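Local coordinates for Na Glutathione S-transferase 2 (Necator americanus, PDB 2ON5), which binds glutathione and, as a hookworm glutathione S-transferase, probably catalyses its conjugation to electrophilic compounds, at residues 116-119 with 120-124; 123-126 with 127-131. One frame throughout, in Å; residues are numbered along the deposited sequence.

Interaction 1. Residues 116-119 with 120-124; sequences DPEK and LFKEL
K119 and E123 meet across one turn of helix. The amine of K119 faces E123 OE1 in a long salt bridge, with NZ 3.8 Å from OE1. The aliphatic part of the lysine does more of the touching: its CE comes within 3.5 Å of E123 OE2, and its CG also rests against the carboxylate. The last torsion of K119 (chi4 -90°) bends an otherwise extended chain and sets NZ on the OE1 side. A water bridges the pair, donating to E123 OE1 at 2.9 Å and accepting a weak bond from K119 NZ. E118 and K122 repeat the spacing more loosely. E118 CG packs on K122 CE at 3.7 Å, while the opposite charges stay beyond salt-bridge distance. These are the first two turns of helix 117-143, in the all-helical C-terminal domain of the glutathione S-transferase fold. D116 is its N-cap. D116 OD2 accepts from K119 N at 3.1 Å, and the NH reaches it from well above the carboxylate plane. Backbone bonds of the i to i+4 kind follow the cap: L120 N bonds to D116 O, and E123 N to K119 O at 2.8 Å. L120 CD2 lies 3.5 Å from D116 O, and L120 also touches Y105 of helix 103-110. F121 turns to the protein interior, where its ring stacks with that of F171.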
ATOM      1  N   ASP A 116      21.754  17.185   0.101  1.00 32.23           N
ATOM      2  CA  ASP A 116      22.736  16.802   1.107  1.00 31.91           C
ATOM      3  C   ASP A 116      22.145  15.623   1.906  1.00 31.19           C
ATOM      4  O   ASP A 116      21.276  15.833   2.749  1.00 30.69           O
ATOM      5  CB  ASP A 116      22.972  18.022   2.018  1.00 31.30           C
ATOM      6  CG  ASP A 116      23.985  17.772   3.150  1.00 32.22           C
ATOM      7  OD1 ASP A 116      24.510  18.784   3.678  1.00 32.03           O
ATOM      8  OD2 ASP A 116      24.254  16.614   3.537  1.00 29.62           O
ATOM      9  N   PRO A 117      22.575  14.382   1.603  1.00 30.92           N
ATOM     10  CA  PRO A 117      22.038  13.202   2.318  1.00 30.86           C
ATOM     11  C   PRO A 117      22.134  13.311   3.844  1.00 30.83           C
ATOM     12  O   PRO A 117      21.167  13.032   4.546  1.00 30.65           O
ATOM     13  CB  PRO A 117      22.899  12.053   1.788  1.00 30.51           C
ATOM     14  CG  PRO A 117      23.307  12.510   0.405  1.00 30.31           C
ATOM     15  CD  PRO A 117      23.537  13.987   0.556  1.00 30.53           C
ATOM     16  N   GLU A 118      23.283  13.753   4.342  1.00 30.92           N
ATOM     17  CA  GLU A 118      23.502  13.972   5.767  1.00 31.35           C
ATOM     18  C   GLU A 118      22.472  14.908   6.402  1.00 30.26           C
ATOM     19  O   GLU A 118      21.921  14.611   7.461  1.00 29.53           O
ATOM     20  CB  GLU A 118      24.913  14.538   5.974  1.00 31.60           C
ATOM     21  CG  GLU A 118      25.135  15.131   7.316  1.00 36.03           C
ATOM     22  CD  GLU A 118      25.774  14.165   8.241  1.00 40.14           C
ATOM     23  OE1 GLU A 118      25.130  13.133   8.528  1.00 45.66           O
ATOM     24  OE2 GLU A 118      26.915  14.438   8.680  1.00 39.34           O
ATOM     25  N   LYS A 119      22.221  16.043   5.755  1.00 29.74           N
ATOM     26  CA  LYS A 119      21.249  17.005   6.286  1.00 29.09           C
ATOM     27  C   LYS A 119      19.836  16.409   6.328  1.00 28.39           C
ATOM     28  O   LYS A 119      19.121  16.536   7.338  1.00 27.20           O
ATOM     29  CB  LYS A 119      21.278  18.300   5.475  1.00 29.55           C
ATOM     30  CG  LYS A 119      20.368  19.400   5.994  1.00 31.83           C
ATOM     31  CD  LYS A 119      20.723  20.749   5.362  1.00 36.02           C
ATOM     32  CE  LYS A 119      19.584  21.761   5.504  1.00 38.70           C
ATOM     33  NZ  LYS A 119      18.634  21.684   4.339  1.00 41.19           N
ATOM     34  N   LEU A 120      19.441  15.769   5.230  1.00 26.96           N
ATOM     35  CA  LEU A 120      18.124  15.140   5.146  1.00 27.26           C
ATOM     36  C   LEU A 120      17.991  13.986   6.130  1.00 26.70           C
ATOM     37  O   LEU A 120      16.902  13.730   6.670  1.00 26.51           O
ATOM     38  CB  LEU A 120      17.872  14.592   3.744  1.00 27.23           C
ATOM     39  CG  LEU A 120      17.054  15.345   2.683  1.00 30.17           C
ATOM     40  CD1 LEU A 120      16.172  16.463   3.239  1.00 27.42           C
ATOM     41  CD2 LEU A 120      17.966  15.808   1.600  1.00 25.23           C
ATOM     42  N   PHE A 121      19.091  13.269   6.343  1.00 25.67           N
ATOM     43  CA  PHE A 121      19.078  12.137   7.252  1.00 25.61           C
ATOM     44  C   PHE A 121      18.755  12.657   8.650  1.00 25.89           C
ATOM     45  O   PHE A 121      17.863  12.140   9.328  1.00 24.64           O
ATOM     46  CB  PHE A 121      20.410  11.375   7.224  1.00 24.67           C
ATOM     47  CG  PHE A 121      20.579  10.408   8.376  1.00 25.34           C
ATOM     48  CD1 PHE A 121      20.047   9.115   8.302  1.00 23.82           C
ATOM     49  CD2 PHE A 121      21.249  10.791   9.538  1.00 23.76           C
ATOM     50  CE1 PHE A 121      20.182   8.231   9.356  1.00 24.55           C
ATOM     51  CE2 PHE A 121      21.389   9.907  10.597  1.00 23.76           C
ATOM     52  CZ  PHE A 121      20.861   8.629  10.513  1.00 23.30           C
ATOM     53  N   LYS A 122      19.456  13.721   9.050  1.00 25.82           N
ATOM     54  CA  LYS A 122      19.264  14.325  10.357  1.00 27.45           C
ATOM     55  C   LYS A 122      17.900  14.978  10.506  1.00 27.10           C
ATOM     56  O   LYS A 122      17.252  14.825  11.533  1.00 27.22           O
ATOM     57  CB  LYS A 122      20.361  15.365  10.646  1.00 27.36           C
ATOM     58  CG  LYS A 122      21.646  14.763  11.170  1.00 28.43           C
ATOM     59  CD  LYS A 122      22.655  15.884  11.577  1.00 29.77           C
ATOM     60  CE  LYS A 122      23.586  16.232  10.452  1.00 32.93           C
ATOM     61  NZ  LYS A 122      24.453  17.422  10.791  1.00 37.92           N
ATOM     62  N   GLU A 123      17.467  15.708   9.486  1.00 26.79           N
ATOM     63  CA  GLU A 123      16.298  16.571   9.626  1.00 27.32           C
ATOM     64  C   GLU A 123      15.001  15.825   9.317  1.00 26.43           C
ATOM     65  O   GLU A 123      13.952  16.133   9.881  1.00 24.91           O
ATOM     66  CB  GLU A 123      16.441  17.827   8.747  1.00 27.79           C
ATOM     67  CG  GLU A 123      17.614  18.746   9.145  1.00 29.34           C
ATOM     68  CD  GLU A 123      17.641  20.096   8.385  1.00 29.98           C
ATOM     69  OE1 GLU A 123      16.861  20.284   7.427  1.00 31.77           O
ATOM     70  OE2 GLU A 123      18.450  20.973   8.761  1.00 32.21           O
ATOM     71  N   LEU A 124      15.097  14.829   8.433  1.00 25.37           N
ATOM     72  CA  LEU A 124      13.936  14.102   7.940  1.00 25.07           C
ATOM     73  C   LEU A 124      13.874  12.653   8.459  1.00 24.45           C
ATOM     74  O   LEU A 124      12.892  12.255   9.111  1.00 23.47           O
ATOM     75  CB  LEU A 124      13.924  14.132   6.403  1.00 25.17           C
ATOM     76  CG  LEU A 124      12.700  13.544   5.696  1.00 25.79           C
ATOM     77  CD1 LEU A 124      11.421  14.044   6.304  1.00 24.91           C
ATOM     78  CD2 LEU A 124      12.742  13.848   4.212  1.00 25.45           C
TER
HETATM   79  O   HOH W   1      15.685  22.433   5.921  1.00 44.14           O

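Interaction 2. Residues 123-126 with 127-131; sequences ELLL and PAREK. With EDO (1,2-ethanediol), chain I.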
ATOM      1  N   GLU A 123      17.467  15.708   9.486  1.00 26.79           N
ATOM      2  CA  GLU A 123      16.298  16.571   9.626  1.00 27.32           C
ATOM      3  C   GLU A 123      15.001  15.825   9.317  1.00 26.43           C
ATOM      4  O   GLU A 123      13.952  16.133   9.881  1.00 24.91           O
ATOM      5  CB  GLU A 123      16.441  17.827   8.747  1.00 27.79           C
ATOM      6  CG  GLU A 123      17.614  18.746   9.145  1.00 29.34           C
ATOM      7  CD  GLU A 123      17.641  20.096   8.385  1.00 29.98           C
ATOM      8  OE1 GLU A 123      16.861  20.284   7.427  1.00 31.77           O
ATOM      9  OE2 GLU A 123      18.450  20.973   8.761  1.00 32.21           O
ATOM     10  N   LEU A 124      15.097  14.829   8.433  1.00 25.37           N
ATOM     11  CA  LEU A 124      13.936  14.102   7.940  1.00 25.07           C
ATOM     12  C   LEU A 124      13.874  12.653   8.459  1.00 24.45           C
ATOM     13  O   LEU A 124      12.892  12.255   9.111  1.00 23.47           O
ATOM     14  CB  LEU A 124      13.924  14.132   6.403  1.00 25.17           C
ATOM     15  CG  LEU A 124      12.700  13.544   5.696  1.00 25.79           C
ATOM     16  CD1 LEU A 124      11.421  14.044   6.304  1.00 24.91           C
ATOM     17  CD2 LEU A 124      12.742  13.848   4.212  1.00 25.45           C
ATOM     18  N   LEU A 125      14.928  11.884   8.189  1.00 23.10           N
ATOM     19  CA  LEU A 125      14.895  10.446   8.487  1.00 23.27           C
ATOM     20  C   LEU A 125      14.891  10.132  10.001  1.00 23.06           C
ATOM     21  O   LEU A 125      14.080   9.320  10.466  1.00 22.23           O
ATOM     22  CB  LEU A 125      16.022   9.714   7.737  1.00 22.97           C
ATOM     23  CG  LEU A 125      15.888   8.195   7.616  1.00 22.48           C
ATOM     24  CD1 LEU A 125      16.692   7.656   6.423  1.00 20.45           C
ATOM     25  CD2 LEU A 125      16.325   7.511   8.896  1.00 18.47           C
ATOM     26  N   LEU A 126      15.764  10.782  10.775  1.00 22.59           N
ATOM     27  CA  LEU A 126      15.851  10.475  12.202  1.00 22.17           C
ATOM     28  C   LEU A 126      14.513  10.624  12.922  1.00 21.87           C
ATOM     29  O   LEU A 126      14.103   9.706  13.624  1.00 21.71           O
ATOM     30  CB  LEU A 126      16.958  11.263  12.918  1.00 22.31           C
ATOM     31  CG  LEU A 126      18.398  10.798  12.652  1.00 22.26           C
ATOM     32  CD1 LEU A 126      19.377  11.690  13.421  1.00 24.72           C
ATOM     33  CD2 LEU A 126      18.607   9.324  13.001  1.00 23.93           C
ATOM     34  N   PRO A 127      13.818  11.775  12.748  1.00 22.64           N
ATOM     35  CA  PRO A 127      12.515  11.930  13.416  1.00 21.94           C
ATOM     36  C   PRO A 127      11.439  10.975  12.902  1.00 21.44           C
ATOM     37  O   PRO A 127      10.594  10.534  13.681  1.00 20.13           O
ATOM     38  CB  PRO A 127      12.135  13.374  13.087  1.00 23.01           C
ATOM     39  CG  PRO A 127      13.408  14.036  12.711  1.00 22.65           C
ATOM     40  CD  PRO A 127      14.173  12.998  12.000  1.00 22.53           C
ATOM     41  N   ALA A 128      11.472  10.674  11.597  1.00 20.42           N
ATOM     42  CA  ALA A 128      10.518   9.738  10.990  1.00 20.24           C
ATOM     43  C   ALA A 128      10.736   8.326  11.514  1.00 20.31           C
ATOM     44  O   ALA A 128       9.770   7.581  11.765  1.00 20.43           O
ATOM     45  CB  ALA A 128      10.613   9.766   9.447  1.00 19.11           C
ATOM     46  N   ARG A 129      12.002   7.951  11.700  1.00 20.26           N
ATOM     47  CA  ARG A 129      12.289   6.588  12.138  1.00 20.34           C
ATOM     48  C   ARG A 129      12.032   6.442  13.643  1.00 20.19           C
ATOM     49  O   ARG A 129      11.751   5.350  14.121  1.00 19.50           O
ATOM     50  CB  ARG A 129      13.704   6.117  11.721  1.00 20.19           C
ATOM     51  CG  ARG A 129      14.881   6.728  12.507  1.00 20.00           C
ATOM     52  CD  ARG A 129      15.030   6.071  13.873  1.00 19.26           C
ATOM     53  NE  ARG A 129      16.315   6.277  14.552  1.00 22.67           N
ATOM     54  CZ  ARG A 129      16.612   7.349  15.283  1.00 25.06           C
ATOM     55  NH1 ARG A 129      15.749   8.362  15.348  1.00 21.07           N
ATOM     56  NH2 ARG A 129      17.790   7.429  15.908  1.00 25.21           N
ATOM     57  N   GLU A 130      12.129   7.542  14.397  1.00 20.32           N
ATOM     58  CA  GLU A 130      11.774   7.504  15.831  1.00 21.64           C
ATOM     59  C   GLU A 130      10.326   7.013  16.034  1.00 21.31           C
ATOM     60  O   GLU A 130      10.055   6.163  16.918  1.00 21.18           O
ATOM     61  CB  GLU A 130      11.982   8.885  16.489  1.00 22.35           C
ATOM     62  CG  GLU A 130      11.442   8.999  17.913  1.00 27.73           C
ATOM     63  CD  GLU A 130      12.351   8.357  18.958  1.00 33.42           C
ATOM     64  OE1 GLU A 130      13.573   8.273  18.714  1.00 38.31           O
ATOM     65  OE2 GLU A 130      11.849   7.929  20.028  1.00 36.36           O
ATOM     66  N   LYS A 131       9.408   7.555  15.229  1.00 21.00           N
ATOM     67  CA  LYS A 131       7.990   7.148  15.259  1.00 21.44           C
ATOM     68  C   LYS A 131       7.868   5.733  14.723  1.00 20.68           C
ATOM     69  O   LYS A 131       7.265   4.879  15.362  1.00 20.27           O
ATOM     70  CB  LYS A 131       7.117   8.063  14.395  1.00 20.88           C
ATOM     71  CG  LYS A 131       6.897   9.496  14.944  1.00 23.83           C
ATOM     72  CD  LYS A 131       6.134  10.393  13.941  1.00 24.02           C
ATOM     73  CE  LYS A 131       6.982  10.710  12.705  1.00 25.60           C
ATOM     74  NZ  LYS A 131       6.199  11.426  11.643  1.00 26.46           N
TER
HETATM   75  C1  EDO I 419      16.605  10.707  17.286  1.00 41.61           C
HETATM   76  O1  EDO I 419      15.485   9.917  17.734  1.00 40.55           O
HETATM   77  C2  EDO I 419      17.878  10.358  18.062  1.00 41.90           C
HETATM   78  O2  EDO I 419      18.799   9.583  17.274  1.00 39.78           O
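The backbone stays helical through P127, but its ring nitrogen has no hydrogen to give the preceding turn, and the helix kinks there. Bonding resumes with A128 N to L124 O, a longish 3.3 Å, and tightens with R129 N to L125 O at 2.8 Å. The proline ring is tight against its neighbour: CD is 3.4 Å from L126 CB, closer than usual for two carbons. Its CG reaches back to E123 O in the turn before. L126 and R129 run side by side in the same direction. L126 CD2 covers one face of the guanidinium, off-centre toward its rim, 3.6 Å from R129 CZ. R129 CG lies between its backbone N and carbonyl carbon (chi1 74°), and a second bend at chi2 (78°) folds the chain back over the previous turn. This brings R129 NH1 to L126 O at 2.7 Å, in a weak bond because its angle is only 127°. L126 O also accepts from E130 N. The L125 side chain crosses that of R129 at about a right angle, its CD2 resting near R129 CG. R129 NE bonds to I174 O, and F178 packs on the same side chain. R129 NH2 donates a straight bond to O2 of an ethanediol, probably from the crystallisation liquor. The NE bond and the weak NH1 bond probably limit rotation of the guanidinium; the NH2 partner may be crystal-specific.

Interactions 1 and 2 are consecutive pieces of helix 117-143, their centres 10 Å apart, and they share E123 and L124. Two probable backbone hydrogen bonds join them: F121 O to L126 N (2.9 Å) and L120 O to L125 N (3.1 Å). Both span five residues, the spacing of a wider pi-type turn. That turn lies just ahead of the proline kink, where P127 CD packs 3.6 Å from K122 O. Interaction 1 is a surface contact at the helix start, while interaction 2 is partly buried against Y98 of helix 82-101. Neither includes a residue that lines bound glutathione; helix 82-101, on which interaction 2 packs, carries one that does, K96.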